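Local atomic coordinates of succinate-semialdehyde dehydrogenase (NAD(P)(+)) (Marinobacter aquaeolei, PDB entry 3RH9), a protein that probably oxidises succinate semialdehyde to succinate with a nicotinamide cofactor, as a member of the aldehyde dehydrogenase family. Residues A[339-344]-A[390-395]. Sequence-based numbering, arbitrary orientation.
Sequences DKVKRH and FGPLVP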
# COMPACT_ATOMS: atom_id res chain seq x y z
N ASP A 339 -11.86 19.49 -26.10
CA ASP A 339 -12.58 20.62 -25.54
C ASP A 339 -11.91 21.16 -24.28
O ASP A 339 -11.88 22.36 -24.05
CB ASP A 339 -14.05 20.27 -25.29
CG ASP A 339 -14.83 20.09 -26.59
OD1 ASP A 339 -14.27 20.41 -27.65
OD2 ASP A 339 -15.99 19.63 -26.56
N LYS A 340 -11.35 20.27 -23.47
CA LYS A 340 -10.65 20.69 -22.26
C LYS A 340 -9.40 21.51 -22.60
O LYS A 340 -9.19 22.59 -22.03
CB LYS A 340 -10.28 19.49 -21.40
CG LYS A 340 -9.67 19.86 -20.04
CD LYS A 340 -9.49 18.66 -19.13
CE LYS A 340 -9.21 19.12 -17.72
NZ LYS A 340 -9.33 18.01 -16.74
N VAL A 341 -8.58 21.01 -23.51
CA VAL A 341 -7.41 21.78 -23.90
C VAL A 341 -7.86 23.14 -24.42
O VAL A 341 -7.25 24.17 -24.10
CB VAL A 341 -6.51 21.07 -24.93
CG1 VAL A 341 -5.24 21.87 -25.14
CG2 VAL A 341 -6.15 19.69 -24.45
N LYS A 342 -8.96 23.16 -25.17
CA LYS A 342 -9.47 24.41 -25.70
C LYS A 342 -9.86 25.35 -24.57
O LYS A 342 -9.44 26.50 -24.54
CB LYS A 342 -10.67 24.18 -26.62
CG LYS A 342 -11.04 25.42 -27.42
CD LYS A 342 -11.76 25.08 -28.71
CE LYS A 342 -13.22 24.77 -28.47
NZ LYS A 342 -13.98 25.01 -29.74
N ARG A 343 -10.65 24.83 -23.64
CA ARG A 343 -11.18 25.60 -22.53
C ARG A 343 -10.10 26.21 -21.62
O ARG A 343 -10.28 27.32 -21.11
CB ARG A 343 -12.17 24.75 -21.73
CG ARG A 343 -12.57 25.39 -20.44
CD ARG A 343 -13.60 24.60 -19.69
NE ARG A 343 -13.12 23.33 -19.15
CZ ARG A 343 -12.32 23.21 -18.09
NH1 ARG A 343 -11.86 24.28 -17.46
NH2 ARG A 343 -11.96 22.00 -17.67
N HIS A 344 -9.00 25.49 -21.42
CA HIS A 344 -7.85 25.99 -20.66
C HIS A 344 -7.13 27.04 -21.45
O HIS A 344 -6.52 27.94 -20.87
CB HIS A 344 -6.85 24.88 -20.36
CG HIS A 344 -7.28 23.96 -19.26
ND1 HIS A 344 -6.40 23.15 -18.58
CD2 HIS A 344 -8.50 23.74 -18.72
CE1 HIS A 344 -7.06 22.45 -17.67
NE2 HIS A 344 -8.33 22.79 -17.73
N PHE A 390 -3.71 17.81 -20.12
CA PHE A 390 -3.68 16.68 -21.05
C PHE A 390 -3.80 17.10 -22.51
O PHE A 390 -4.64 16.60 -23.24
CB PHE A 390 -4.77 15.67 -20.70
CG PHE A 390 -4.24 14.45 -20.03
CD1 PHE A 390 -3.31 14.56 -19.01
CD2 PHE A 390 -4.65 13.20 -20.43
CE1 PHE A 390 -2.80 13.44 -18.40
CE2 PHE A 390 -4.15 12.06 -19.81
CZ PHE A 390 -3.22 12.19 -18.79
N GLY A 391 -2.94 18.02 -22.92
CA GLY A 391 -2.92 18.51 -24.28
C GLY A 391 -1.65 19.29 -24.54
O GLY A 391 -0.87 19.53 -23.62
N PRO A 392 -1.42 19.68 -25.80
CA PRO A 392 -0.17 20.31 -26.22
C PRO A 392 -0.11 21.77 -25.83
O PRO A 392 0.27 22.59 -26.66
CB PRO A 392 -0.24 20.20 -27.73
CG PRO A 392 -1.68 20.23 -28.00
CD PRO A 392 -2.24 19.32 -26.96
N LEU A 393 -0.46 22.09 -24.59
CA LEU A 393 -0.46 23.46 -24.12
C LEU A 393 0.68 23.68 -23.14
O LEU A 393 0.93 22.84 -22.28
CB LEU A 393 -1.78 23.75 -23.43
CG LEU A 393 -1.97 25.12 -22.80
CD1 LEU A 393 -1.63 26.23 -23.81
CD2 LEU A 393 -3.40 25.23 -22.30
N VAL A 394 1.38 24.81 -23.26
CA VAL A 394 2.50 25.08 -22.36
C VAL A 394 2.28 26.38 -21.61
O VAL A 394 2.52 27.45 -22.15
CB VAL A 394 3.83 25.19 -23.12
CG1 VAL A 394 4.97 25.53 -22.14
CG2 VAL A 394 4.12 23.92 -23.91
N PRO A 395 1.80 26.29 -20.36
CA PRO A 395 1.48 27.50 -19.59
C PRO A 395 2.62 27.98 -18.69
O PRO A 395 3.13 27.23 -17.86
CB PRO A 395 0.26 27.08 -18.77
CG PRO A 395 -0.13 25.71 -19.30
CD PRO A 395 1.15 25.11 -19.79
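Val341 drives both its methyl groups from helix 335-350 onto the chain that leads into strand 393-399. CG2 lies 3.4 Å from CA of Gly391 and 3.6 Å from the carbonyl oxygen of Phe390, resting on bare backbone; Gly391, lacking a side chain, lets the helix come close, with the CA atoms of Val341 and Gly391 5.6 Å apart. The other methyl, CG1, is set anti to the backbone N (chi1 -173°) and faces the next two residues, 4.3 Å from CD of Pro392 and equally far from CB of Leu393. A short branched side chain suits this place, since its two methyls, diverging from one CB, together meet four successive residues, Phe390 to Leu393, without a long, flexible reach. Pro392 centres an inverse gamma turn, after which the chain enters the mixed sheet of this aldehyde dehydrogenase between strands 373-376 and 295-299; the helix packs over that entry. His344, about one turn further along the helix, meets Leu393: CD2 of Leu393 is 4.0 Å from His344 CB, so the histidine meets the leucine with its aliphatic CB rather than with its ring. The polar end of His344 is engaged elsewhere, ND1 hydrogen-bonded to Thr389 and NE2 to Glu387, which ties this buried ring to the residues just ahead of Phe390.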